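Local coordinates for esterase A (Caulobacter crescentus, PDB 5GKV), which probably acts as a serine hydrolase with esterase activity, related to beta-lactamases and penicillin-binding proteins, at residues A[22-27]-A[52-57]; A[74-79]-A[219-224]; A[200-205]-A[284-289]; A[206-211]-A[258-263]; A[312-317]-A[368-373]. All coordinates share one frame; numbering follows the deposited sequence.

Contact 1: residues A[22-27]-A[52-57]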
# COMPACT_ATOMS: atom_id res chain seq x y z
N ASP A 22 -10.94 -13.02 24.34
CA ASP A 22 -12.00 -14.01 24.13
C ASP A 22 -12.99 -13.58 23.04
O ASP A 22 -13.49 -14.42 22.28
CB ASP A 22 -12.71 -14.23 25.47
CG ASP A 22 -13.93 -15.12 25.34
OD1 ASP A 22 -13.75 -16.34 25.14
OD2 ASP A 22 -15.06 -14.58 25.47
N ARG A 23 -13.28 -12.28 22.94
CA ARG A 23 -14.21 -11.82 21.92
C ARG A 23 -13.76 -12.20 20.52
O ARG A 23 -14.60 -12.47 19.64
CB ARG A 23 -14.40 -10.31 22.01
CG ARG A 23 -15.29 -9.76 20.91
CD ARG A 23 -15.78 -8.38 21.24
NE ARG A 23 -16.99 -8.07 20.51
CZ ARG A 23 -17.34 -6.84 20.16
NH1 ARG A 23 -16.55 -5.81 20.46
NH2 ARG A 23 -18.47 -6.64 19.49
N PHE A 24 -12.44 -12.27 20.28
CA PHE A 24 -11.90 -12.51 18.95
C PHE A 24 -11.27 -13.90 18.82
O PHE A 24 -10.38 -14.10 17.99
CB PHE A 24 -10.91 -11.41 18.58
CG PHE A 24 -11.54 -10.06 18.42
CD1 PHE A 24 -12.23 -9.73 17.27
CD2 PHE A 24 -11.47 -9.11 19.44
CE1 PHE A 24 -12.82 -8.49 17.12
CE2 PHE A 24 -12.06 -7.88 19.30
CZ PHE A 24 -12.74 -7.56 18.14
N ALA A 25 -11.75 -14.87 19.61
CA ALA A 25 -11.21 -16.22 19.53
C ALA A 25 -11.26 -16.78 18.12
O ALA A 25 -10.37 -17.54 17.73
CB ALA A 25 -11.97 -17.16 20.49
N ALA A 26 -12.29 -16.43 17.33
CA ALA A 26 -12.35 -16.93 15.96
C ALA A 26 -11.16 -16.47 15.13
O ALA A 26 -10.70 -17.19 14.23
CB ALA A 26 -13.66 -16.48 15.28
N VAL A 27 -10.65 -15.27 15.40
CA VAL A 27 -9.48 -14.79 14.67
C VAL A 27 -8.27 -15.69 14.95
O VAL A 27 -7.56 -16.09 14.03
CB VAL A 27 -9.18 -13.32 15.01
CG1 VAL A 27 -7.95 -12.85 14.26
CG2 VAL A 27 -10.39 -12.45 14.63
N GLU A 52 -7.31 1.60 18.50
CA GLU A 52 -6.69 0.80 19.55
C GLU A 52 -6.53 -0.63 19.05
O GLU A 52 -7.52 -1.28 18.75
CB GLU A 52 -7.59 0.81 20.78
CG GLU A 52 -7.93 2.20 21.29
CD GLU A 52 -7.92 2.28 22.81
OE1 GLU A 52 -8.03 1.20 23.46
OE2 GLU A 52 -7.85 3.41 23.33
N VAL A 53 -5.29 -1.12 19.02
CA VAL A 53 -5.06 -2.51 18.61
C VAL A 53 -5.67 -3.45 19.65
O VAL A 53 -5.34 -3.38 20.83
CB VAL A 53 -3.56 -2.79 18.42
CG1 VAL A 53 -3.32 -4.28 18.19
CG2 VAL A 53 -3.02 -1.97 17.25
N VAL A 54 -6.59 -4.32 19.22
CA VAL A 54 -7.20 -5.28 20.13
C VAL A 54 -6.76 -6.72 19.86
O VAL A 54 -6.73 -7.53 20.79
CB VAL A 54 -8.74 -5.18 20.14
CG1 VAL A 54 -9.18 -3.84 20.72
CG2 VAL A 54 -9.32 -5.37 18.74
N VAL A 55 -6.42 -7.06 18.62
CA VAL A 55 -5.86 -8.36 18.28
C VAL A 55 -4.49 -8.11 17.66
O VAL A 55 -4.36 -7.25 16.78
CB VAL A 55 -6.74 -9.13 17.28
CG1 VAL A 55 -6.08 -10.49 16.91
CG2 VAL A 55 -8.15 -9.32 17.84
N ASP A 56 -3.49 -8.84 18.11
CA ASP A 56 -2.15 -8.73 17.54
C ASP A 56 -1.51 -10.11 17.69
O ASP A 56 -0.97 -10.43 18.75
CB ASP A 56 -1.35 -7.63 18.23
CG ASP A 56 0.09 -7.56 17.77
OD1 ASP A 56 0.39 -8.04 16.66
OD2 ASP A 56 0.93 -7.01 18.53
N LEU A 57 -1.60 -10.92 16.64
CA LEU A 57 -1.14 -12.30 16.68
C LEU A 57 0.06 -12.50 15.77
O LEU A 57 0.09 -11.97 14.65
CB LEU A 57 -2.24 -13.27 16.26
CG LEU A 57 -3.43 -13.38 17.21
CD1 LEU A 57 -4.47 -14.25 16.55
CD2 LEU A 57 -2.99 -13.95 18.56
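F24 and V55 form the tight part of this contact, where the start of helix 25-35 leans on strand 52-60. CG2 of V55 comes within 3.5 Å of F24 CG and lies equally close to F24 CB, so the methyl presses against the root of the ring and meets it obliquely. Farther out, the CE2 corner of the same ring approaches V54 CG2 at 3.8 Å. F24 occupies the N-cap position of the helix, and its CG lies anti to the carbonyl carbon (chi1 -66°), a setting that directs the ring from the helix start toward both valines. That two consecutive strand residues can meet one ring follows from a classic beta bulge: V54 and V55 both face F47 of strand 42-49, the neighbouring strand of the large antiparallel sheet. Helix and strand here belong to the alpha/beta part of the beta-lactamase fold, in which terminal helices pack on a face of that sheet. One turn into the helix the fit is looser. CG1 of V27 stands 4.0 Å from CG1 of V55, and the same V27 methyl is 4.4 Å from L57 CD1; L57 also rests on R28 and F31 of helix 25-35. On the outer side the helix presents A25 and A26 to solvent, while D22 and R23 project from the short 3-10 turn before it. The aliphatic part of R23 nevertheless turns back over F24, its CG lying 4.0 Å above the ring plane and offset toward the rim.

Contact 2: residues A[74-79]-A[219-224]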
# COMPACT_ATOMS: atom_id res chain seq x y z
N THR A 74 9.92 -7.74 14.13
CA THR A 74 10.23 -8.18 12.78
C THR A 74 9.56 -7.25 11.76
O THR A 74 8.34 -7.14 11.74
CB THR A 74 9.73 -9.62 12.57
OG1 THR A 74 10.48 -10.53 13.37
CG2 THR A 74 9.84 -10.00 11.10
N LEU A 75 10.37 -6.61 10.90
CA LEU A 75 9.87 -5.80 9.79
C LEU A 75 9.73 -6.63 8.53
O LEU A 75 10.48 -7.59 8.33
CB LEU A 75 10.81 -4.62 9.50
CG LEU A 75 10.96 -3.59 10.60
CD1 LEU A 75 12.10 -2.62 10.26
CD2 LEU A 75 9.63 -2.85 10.74
N THR A 76 8.77 -6.26 7.67
CA THR A 76 8.58 -6.95 6.39
C THR A 76 8.35 -5.92 5.30
O THR A 76 7.67 -4.91 5.52
CB THR A 76 7.39 -7.95 6.42
OG1 THR A 76 7.54 -8.85 7.53
CG2 THR A 76 7.36 -8.81 5.15
N ALA A 77 8.90 -6.18 4.12
CA ALA A 77 8.55 -5.39 2.94
C ALA A 77 7.04 -5.45 2.67
O ALA A 77 6.45 -6.53 2.63
CB ALA A 77 9.33 -5.89 1.73
N LEU A 78 6.43 -4.28 2.43
CA LEU A 78 4.99 -4.18 2.26
C LEU A 78 4.55 -4.20 0.80
O LEU A 78 3.36 -4.39 0.54
CB LEU A 78 4.47 -2.88 2.90
CG LEU A 78 4.77 -2.68 4.39
CD1 LEU A 78 4.26 -1.29 4.87
CD2 LEU A 78 4.19 -3.84 5.24
N PHE A 79 5.47 -4.01 -0.13
CA PHE A 79 5.19 -3.84 -1.56
C PHE A 79 4.04 -2.84 -1.69
O PHE A 79 4.09 -1.79 -1.03
CB PHE A 79 4.97 -5.21 -2.19
CG PHE A 79 6.20 -6.06 -2.14
CD1 PHE A 79 7.25 -5.82 -3.01
CD2 PHE A 79 6.35 -7.04 -1.17
CE1 PHE A 79 8.42 -6.56 -2.94
CE2 PHE A 79 7.51 -7.79 -1.09
CZ PHE A 79 8.54 -7.55 -1.97
N ALA A 219 12.44 -9.36 7.70
CA ALA A 219 12.19 -10.77 7.42
C ALA A 219 12.69 -11.14 6.03
O ALA A 219 12.62 -10.34 5.10
CB ALA A 219 10.69 -11.07 7.51
N ASP A 220 13.20 -12.37 5.89
CA ASP A 220 13.35 -12.98 4.57
C ASP A 220 12.00 -13.08 3.88
O ASP A 220 10.97 -13.33 4.52
CB ASP A 220 13.89 -14.41 4.66
CG ASP A 220 15.31 -14.49 5.16
OD1 ASP A 220 16.02 -13.46 5.17
OD2 ASP A 220 15.71 -15.61 5.53
N LEU A 221 12.02 -13.00 2.57
CA LEU A 221 10.84 -13.27 1.76
C LEU A 221 10.98 -14.63 1.09
O LEU A 221 12.08 -15.08 0.75
CB LEU A 221 10.66 -12.19 0.70
CG LEU A 221 10.43 -10.78 1.27
CD1 LEU A 221 10.45 -9.77 0.15
CD2 LEU A 221 9.10 -10.76 2.01
N MET A 222 9.85 -15.30 0.92
CA MET A 222 9.76 -16.48 0.08
C MET A 222 8.93 -16.11 -1.13
O MET A 222 7.76 -15.73 -1.00
CB MET A 222 9.14 -17.65 0.84
CG MET A 222 9.19 -18.95 0.07
SD MET A 222 8.43 -20.28 1.01
CE MET A 222 8.18 -19.45 2.58
N ARG A 223 9.54 -16.21 -2.31
CA ARG A 223 8.90 -15.76 -3.54
C ARG A 223 7.80 -16.74 -3.93
O ARG A 223 7.74 -17.87 -3.44
CB ARG A 223 9.96 -15.61 -4.64
CG ARG A 223 10.50 -16.91 -5.27
CD ARG A 223 11.17 -17.87 -4.25
NE ARG A 223 12.10 -17.15 -3.38
CZ ARG A 223 12.57 -17.60 -2.23
NH1 ARG A 223 12.19 -18.78 -1.74
NH2 ARG A 223 13.41 -16.84 -1.54
N PRO A 224 6.86 -16.31 -4.78
CA PRO A 224 5.67 -17.13 -5.04
C PRO A 224 6.03 -18.45 -5.71
O PRO A 224 7.02 -18.56 -6.43
CB PRO A 224 4.82 -16.25 -5.97
CG PRO A 224 5.29 -14.86 -5.70
CD PRO A 224 6.75 -14.97 -5.40
O HOH W 1 10.94 -8.22 3.89
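A219 meets L75 through the backbone, beside strand 76-77, an outer strand of the small three-stranded antiparallel sheet whose central strand is 266-268. The loop 219-224 runs along the side of strand 76-77 away from strand 266-268. One direct hydrogen bond joins the two segments: A219 N donates to L75 O at 2.7 Å, with an N-H...O angle of 164° and a nearly linear approach to the carbonyl (C=O...N 169°). A water makes a second, indirect link, accepting from A77 N and donating to A219 O, so the next polar groups along both chains are also satisfied.

The remaining contacts are van der Waals packing. CB of A219 sits 3.8 Å from CG2 of T74, and the same methyl lies beside the hydroxyl of T76, almost as near its OG1; the hydroxyl of T74 is engaged by G71 N. L221 supplies the larger hydrophobic piece, and its two methyls divide the work. CD2 lies 4.1 Å from CG2 of T76, the two side chains meeting at a slant, whereas CD1 reaches past A77 CB to the aromatic ring of F79. That ring also packs edge-to-face with W343. Extension of L221 beyond CG (chi2 173°) brings CD1 to the ring edge, near its plane, where it approaches F79 CZ at 3.6 Å and CE2 at 3.8 Å.

Contact 3: residues A[200-205]-A[284-289]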
# COMPACT_ATOMS: atom_id res chain seq x y z
N GLU A 200 7.70 8.92 14.10
CA GLU A 200 8.46 9.26 15.31
C GLU A 200 7.55 9.76 16.43
O GLU A 200 7.62 9.20 17.54
CB GLU A 200 9.59 10.24 14.98
CG GLU A 200 10.85 9.54 14.46
CD GLU A 200 11.91 10.50 13.93
OE1 GLU A 200 11.70 11.74 13.98
OE2 GLU A 200 12.96 10.01 13.44
N PRO A 201 6.68 10.75 16.24
CA PRO A 201 5.87 11.21 17.38
C PRO A 201 4.94 10.16 17.93
O PRO A 201 4.71 10.12 19.15
CB PRO A 201 5.06 12.39 16.80
CG PRO A 201 5.79 12.79 15.58
CD PRO A 201 6.45 11.58 15.04
N LEU A 202 4.38 9.29 17.09
CA LEU A 202 3.39 8.33 17.54
C LEU A 202 3.97 6.94 17.82
O LEU A 202 3.22 6.03 18.19
CB LEU A 202 2.25 8.24 16.51
CG LEU A 202 1.42 9.53 16.37
CD1 LEU A 202 0.34 9.43 15.29
CD2 LEU A 202 0.80 9.91 17.71
N GLY A 203 5.29 6.76 17.66
CA GLY A 203 5.93 5.48 17.87
C GLY A 203 5.42 4.36 16.97
O GLY A 203 5.12 3.26 17.44
N LEU A 204 5.30 4.63 15.67
CA LEU A 204 4.85 3.63 14.70
C LEU A 204 6.06 2.98 14.05
O LEU A 204 6.94 3.67 13.54
CB LEU A 204 3.95 4.25 13.63
CG LEU A 204 2.68 4.92 14.17
CD1 LEU A 204 1.91 5.60 13.07
CD2 LEU A 204 1.79 3.90 14.85
N ASP A 205 6.10 1.64 14.06
CA ASP A 205 7.21 0.91 13.45
C ASP A 205 6.90 0.72 11.96
O ASP A 205 6.57 -0.37 11.48
CB ASP A 205 7.43 -0.43 14.16
CG ASP A 205 8.84 -0.95 13.98
OD1 ASP A 205 9.68 -0.24 13.36
OD2 ASP A 205 9.12 -2.05 14.47
N GLY A 284 -9.72 10.64 12.03
CA GLY A 284 -8.44 11.22 11.71
C GLY A 284 -7.49 11.37 12.87
O GLY A 284 -6.43 11.99 12.72
N THR A 285 -7.84 10.85 14.03
CA THR A 285 -7.04 11.03 15.23
C THR A 285 -6.44 9.70 15.67
O THR A 285 -7.09 8.66 15.61
CB THR A 285 -7.91 11.64 16.33
OG1 THR A 285 -8.37 12.92 15.87
CG2 THR A 285 -7.11 11.83 17.61
N LEU A 286 -5.17 9.74 16.07
CA LEU A 286 -4.47 8.57 16.61
C LEU A 286 -3.79 8.97 17.91
O LEU A 286 -2.98 9.90 17.93
CB LEU A 286 -3.45 8.02 15.61
CG LEU A 286 -2.73 6.72 15.99
CD1 LEU A 286 -3.71 5.57 16.19
CD2 LEU A 286 -1.69 6.39 14.91
N ASP A 287 -4.11 8.25 18.99
CA ASP A 287 -3.54 8.53 20.32
C ASP A 287 -3.61 10.03 20.64
O ASP A 287 -2.65 10.63 21.13
CB ASP A 287 -2.09 8.02 20.42
CG ASP A 287 -1.97 6.52 20.08
OD1 ASP A 287 -3.00 5.80 20.08
OD2 ASP A 287 -0.83 6.07 19.82
N GLY A 288 -4.74 10.64 20.32
CA GLY A 288 -4.98 12.03 20.64
C GLY A 288 -4.45 13.05 19.65
O GLY A 288 -4.71 14.25 19.84
N ARG A 289 -3.73 12.64 18.62
CA ARG A 289 -3.11 13.57 17.67
C ARG A 289 -3.90 13.55 16.36
O ARG A 289 -4.07 12.48 15.76
CB ARG A 289 -1.65 13.20 17.43
CG ARG A 289 -0.95 14.05 16.37
CD ARG A 289 0.53 13.72 16.24
NE ARG A 289 1.24 13.85 17.51
CZ ARG A 289 2.21 14.72 17.75
NH1 ARG A 289 2.61 15.55 16.80
NH2 ARG A 289 2.78 14.76 18.95
O HOH W 2 1.20 7.22 20.46
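L202 and D287 make the closest backbone approach, their CA atoms 7.5 Å apart, where the weakly bonded end of helix 190-202 faces a type I' turn running from L286 to R289. The L202 side chain fills the space between them. Its CD1 methyl comes within 3.7 Å of L286 CD2, while CD2 lies beside R289, near its CB and CD and 4.0 Å from NE. The L286 CD2 methyl also meets CD1 of L204 at 4.1 Å, those two leucines reaching toward each other tip to tip. This apolar patch is the more buried side of the contact.

Toward solvent, R289 bends at chi3 (-56°) and brings its guanidinium across P201. The proline CB lies over the centre of one face, 3.8 Å above the plane, so a single methylene covers that face of the charged group. On another side a water lies between L202 O and D287 OD2, but its 2.4 Å distance to OD2 is short enough to make this bridge doubtful. R275 of helix 270-281 gives a direct link, for its NH2 makes a salt bridge with D287 OD2 and a hydrogen bond with L202 O, and its NH1 binds G203 O. Polar groups of both segments are thus gathered on one arginine. The helix closes in a Schellman motif at G203, with positive phi, and is set against the tight two-residue turn of the beta-hairpin formed by strands 285-286 and 289-290.

Contact 4: residues A[206-211]-A[258-263]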
# COMPACT_ATOMS: atom_id res chain seq x y z
N LEU A 206 7.03 1.83 11.23
CA LEU A 206 6.66 1.93 9.82
C LEU A 206 7.62 2.90 9.15
O LEU A 206 7.88 3.98 9.70
CB LEU A 206 5.20 2.38 9.67
CG LEU A 206 4.83 2.98 8.30
CD1 LEU A 206 4.82 1.91 7.19
CD2 LEU A 206 3.50 3.75 8.37
N TRP A 207 8.12 2.52 7.98
CA TRP A 207 9.24 3.21 7.35
C TRP A 207 9.07 3.22 5.84
O TRP A 207 8.70 2.21 5.24
CB TRP A 207 10.57 2.50 7.66
CG TRP A 207 10.81 2.18 9.09
CD1 TRP A 207 10.17 1.24 9.85
CD2 TRP A 207 11.79 2.80 9.95
NE1 TRP A 207 10.67 1.24 11.13
CE2 TRP A 207 11.67 2.18 11.22
CE3 TRP A 207 12.74 3.80 9.77
CZ2 TRP A 207 12.47 2.53 12.30
CZ3 TRP A 207 13.54 4.15 10.84
CH2 TRP A 207 13.40 3.52 12.09
N ILE A 208 9.39 4.35 5.21
CA ILE A 208 9.65 4.38 3.78
C ILE A 208 11.06 4.94 3.62
O ILE A 208 11.31 6.11 3.94
CB ILE A 208 8.62 5.23 3.01
CG1 ILE A 208 7.21 4.63 3.17
CG2 ILE A 208 9.00 5.31 1.53
CD1 ILE A 208 6.10 5.45 2.48
N GLY A 209 11.98 4.09 3.17
CA GLY A 209 13.40 4.37 3.31
C GLY A 209 13.91 3.87 4.66
O GLY A 209 13.74 4.54 5.68
N LEU A 210 14.52 2.69 4.67
CA LEU A 210 14.87 2.02 5.91
C LEU A 210 16.36 2.11 6.17
O LEU A 210 17.15 1.58 5.37
CB LEU A 210 14.44 0.55 5.82
CG LEU A 210 14.51 -0.26 7.10
CD1 LEU A 210 13.52 0.24 8.15
CD2 LEU A 210 14.27 -1.75 6.76
N PRO A 211 16.81 2.77 7.24
CA PRO A 211 18.25 2.85 7.52
C PRO A 211 18.87 1.48 7.77
O PRO A 211 18.22 0.56 8.27
CB PRO A 211 18.33 3.72 8.78
CG PRO A 211 17.02 4.45 8.84
CD PRO A 211 16.01 3.52 8.23
N ARG A 258 17.08 0.96 1.38
CA ARG A 258 17.51 2.29 1.83
C ARG A 258 16.76 3.40 1.10
O ARG A 258 16.42 4.43 1.72
CB ARG A 258 19.02 2.46 1.61
CG ARG A 258 19.93 1.82 2.66
CD ARG A 258 21.40 2.27 2.48
NE ARG A 258 22.06 1.61 1.35
CZ ARG A 258 22.72 0.45 1.43
NH1 ARG A 258 22.82 -0.18 2.59
NH2 ARG A 258 23.28 -0.08 0.35
N VAL A 259 16.52 3.25 -0.20
CA VAL A 259 15.92 4.32 -0.99
C VAL A 259 14.43 4.41 -0.67
O VAL A 259 13.90 3.62 0.12
CB VAL A 259 16.15 4.12 -2.50
CG1 VAL A 259 17.63 4.20 -2.83
CG2 VAL A 259 15.56 2.77 -2.97
N GLU A 260 13.74 5.37 -1.28
CA GLU A 260 12.30 5.53 -1.09
C GLU A 260 11.60 5.13 -2.38
O GLU A 260 11.83 5.75 -3.42
CB GLU A 260 11.95 6.97 -0.73
CG GLU A 260 12.59 7.46 0.54
CD GLU A 260 11.97 8.78 0.98
OE1 GLU A 260 10.90 9.15 0.43
OE2 GLU A 260 12.57 9.44 1.87
N ILE A 261 10.77 4.11 -2.30
CA ILE A 261 9.90 3.74 -3.42
C ILE A 261 8.48 3.68 -2.84
O ILE A 261 8.03 2.61 -2.41
CB ILE A 261 10.34 2.42 -4.06
CG1 ILE A 261 11.82 2.50 -4.48
CG2 ILE A 261 9.44 2.08 -5.27
CD1 ILE A 261 12.40 1.23 -5.09
N PRO A 262 7.77 4.81 -2.78
CA PRO A 262 6.47 4.84 -2.08
C PRO A 262 5.39 3.98 -2.72
O PRO A 262 4.28 3.88 -2.17
CB PRO A 262 6.10 6.33 -2.10
CG PRO A 262 7.42 7.05 -2.23
CD PRO A 262 8.21 6.16 -3.17
N SER A 263 5.65 3.35 -3.87
CA SER A 263 4.72 2.37 -4.41
C SER A 263 5.01 0.95 -3.94
O SER A 263 4.18 0.07 -4.18
CB SER A 263 4.75 2.40 -5.94
OG SER A 263 6.09 2.41 -6.42
O HOH W 3 13.26 8.18 4.19
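E260 lies across I208, the two side chains roughly perpendicular. Its CB stands 4.1 Å from I208 CG2, and CG, placed beside the backbone nitrogen by chi1 of -60°, comes within 3.9 Å of I208 O. The chain is extended beyond CG, so CD stays close to that carbonyl and the carboxylate reaches the start of helix 190-202. At the tip, OE2 faces a water 2.7 Å away that also approaches I208 O; this water has more acceptors around it than protons to give. OE2 is further bound by T189 OG1, and OE1 takes the N-H of G191, which ties the carboxylate to that helix. I208 belongs to strand 206-208, an outer strand of the three-stranded antiparallel sheet, and the loop 258-263 leads from helix 253-258 toward the central strand, 266-268. Where the backbones pass, G209 CA makes CA-H...O contacts with V259 O at 3.3 Å and R258 O at 3.4 Å. G209 CA also packs 4.2 Å from E260 CG, with no side chain between. The same I208 CG2 methyl that meets E260 lies 4.4 Å from P262 CG. At the exposed end, R258 CG approaches L210 O, while its guanidinium forms a salt bridge with D212.

Contact 5: residues A[312-317]-A[368-373]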
# COMPACT_ATOMS: atom_id res chain seq x y z
N LEU A 312 -4.65 -4.72 -13.39
CA LEU A 312 -5.06 -5.72 -12.42
C LEU A 312 -6.33 -6.40 -12.91
O LEU A 312 -7.27 -5.72 -13.35
CB LEU A 312 -5.28 -5.10 -11.04
CG LEU A 312 -4.03 -4.46 -10.42
CD1 LEU A 312 -4.36 -3.77 -9.09
CD2 LEU A 312 -2.93 -5.48 -10.21
N PRO A 313 -6.38 -7.72 -12.90
CA PRO A 313 -7.52 -8.44 -13.50
C PRO A 313 -8.74 -8.49 -12.58
O PRO A 313 -9.20 -9.57 -12.17
CB PRO A 313 -6.92 -9.83 -13.77
CG PRO A 313 -5.88 -10.01 -12.71
CD PRO A 313 -5.29 -8.62 -12.49
N TYR A 314 -9.29 -7.32 -12.28
CA TYR A 314 -10.39 -7.16 -11.34
C TYR A 314 -11.20 -5.93 -11.70
O TYR A 314 -10.68 -4.98 -12.28
CB TYR A 314 -9.91 -6.98 -9.88
CG TYR A 314 -9.05 -8.09 -9.32
CD1 TYR A 314 -9.59 -9.09 -8.52
CD2 TYR A 314 -7.68 -8.10 -9.54
CE1 TYR A 314 -8.79 -10.10 -7.99
CE2 TYR A 314 -6.87 -9.09 -9.02
CZ TYR A 314 -7.43 -10.09 -8.25
OH TYR A 314 -6.61 -11.07 -7.73
N GLU A 315 -12.47 -5.95 -11.30
CA GLU A 315 -13.23 -4.72 -11.18
C GLU A 315 -12.79 -4.00 -9.90
O GLU A 315 -12.85 -4.58 -8.81
CB GLU A 315 -14.74 -5.00 -11.14
CG GLU A 315 -15.57 -3.79 -11.52
CD GLU A 315 -17.00 -3.80 -10.98
OE1 GLU A 315 -17.62 -4.88 -10.87
OE2 GLU A 315 -17.50 -2.70 -10.67
N ILE A 316 -12.31 -2.76 -10.04
CA ILE A 316 -11.79 -1.99 -8.92
C ILE A 316 -12.51 -0.65 -8.85
O ILE A 316 -12.75 0.00 -9.88
CB ILE A 316 -10.26 -1.78 -9.02
CG1 ILE A 316 -9.55 -3.14 -9.04
CG2 ILE A 316 -9.73 -0.88 -7.87
CD1 ILE A 316 -8.04 -3.05 -9.30
N SER A 317 -12.86 -0.24 -7.63
CA SER A 317 -13.32 1.10 -7.33
C SER A 317 -12.14 1.83 -6.68
O SER A 317 -11.69 1.44 -5.60
CB SER A 317 -14.53 1.06 -6.39
OG SER A 317 -14.91 2.35 -5.92
N ALA A 368 -1.96 -14.27 -5.39
CA ALA A 368 -3.14 -13.43 -5.52
C ALA A 368 -2.71 -11.97 -5.46
O ALA A 368 -2.13 -11.53 -4.47
CB ALA A 368 -4.17 -13.73 -4.43
N LEU A 369 -2.98 -11.22 -6.54
CA LEU A 369 -2.57 -9.82 -6.57
C LEU A 369 -3.28 -9.01 -5.49
O LEU A 369 -2.68 -8.14 -4.86
CB LEU A 369 -2.82 -9.25 -7.96
CG LEU A 369 -2.00 -9.96 -9.03
CD1 LEU A 369 -2.60 -9.81 -10.43
CD2 LEU A 369 -0.56 -9.44 -9.00
N ILE A 370 -4.57 -9.28 -5.28
CA ILE A 370 -5.33 -8.74 -4.16
C ILE A 370 -6.24 -9.85 -3.64
O ILE A 370 -6.50 -10.85 -4.32
CB ILE A 370 -6.18 -7.50 -4.53
CG1 ILE A 370 -7.14 -7.83 -5.67
CG2 ILE A 370 -5.29 -6.32 -4.92
CD1 ILE A 370 -7.94 -6.64 -6.18
N GLY A 371 -6.71 -9.66 -2.41
CA GLY A 371 -7.62 -10.62 -1.82
C GLY A 371 -6.99 -11.97 -1.54
O GLY A 371 -7.64 -13.01 -1.76
N ASP A 372 -5.74 -11.99 -1.10
CA ASP A 372 -5.14 -13.24 -0.68
C ASP A 372 -6.02 -13.86 0.40
O ASP A 372 -6.35 -13.17 1.38
CB ASP A 372 -3.73 -13.00 -0.14
CG ASP A 372 -3.01 -14.28 0.23
OD1 ASP A 372 -3.40 -14.95 1.22
OD2 ASP A 372 -2.05 -14.63 -0.50
N PRO A 373 -6.44 -15.12 0.26
CA PRO A 373 -7.41 -15.67 1.21
C PRO A 373 -6.92 -15.75 2.64
O PRO A 373 -7.76 -15.76 3.55
CB PRO A 373 -7.71 -17.08 0.65
CG PRO A 373 -6.57 -17.38 -0.25
CD PRO A 373 -6.17 -16.06 -0.85
O HOH W 4 -7.51 -12.72 -6.03
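The Y314 ring receives I370 over one face and has L369 at its edge. CG1 of I370 stands 3.5 Å from the ring centroid, 15° off the ring normal, a close CH-pi contact; CD1 continues across the same face toward the CG end of the ring, 3.6 Å from that atom. The isoleucine branch therefore runs antiparallel to the tyrosine side chain. I370 holds CG1 between its backbone nitrogen and carbonyl carbon (chi1 57°), which lays the CG1-CD1 branch along the ring. Near the ring plane, CB of L369 approaches Y314 CE2 at 4.2 Å.

The phenol end is joined to the loop through solvent. A water in the plane of the ring lies 2.5 Å from Y314 OH and donates to I370 O at 2.7 Å, linking the hydroxyl to the main chain of the residue that covers the ring. Beside the tyrosine, L369 turns its CD1 methyl to P313, 3.6 Å from the proline CD, the leucine standing roughly perpendicular to the proline. CD2 of L312 adds a looser contact to that methyl, and L369 also touches W343. The contact thus joins the segment leading into the short antiparallel strand 315-318 to the loop before helix 373-384. Each side carries a defined motif of this beta-lactamase-family fold: an inverse gamma turn centred on P313, closed by the bond from Y314 N to L312 O, and the start of helix 373-384, N-capped by D372.

In the fold
Contacts 1 and 2 are buried, contacts 3, 4 and 5 only partly so. Contact 1 belongs to the large antiparallel sheet and is wholly apolar across its segments; the other four each have a water between their segments, that of contact 3 doubtful. Contacts 2 and 4 serve opposite outer strands of the three-stranded sheet, and they touch where L75 packs on L210. Contact 2 alone has a direct backbone hydrogen bond. Segment 200-205 runs directly into 206-211, and contact 4 nests within the loop contact 3 closes. Contact 3 meets contact 2 through D205 and L75, and packs a guanidinium on proline at its rim. Contact 5, across the chain's centre from contact 3, relies on an aromatic face.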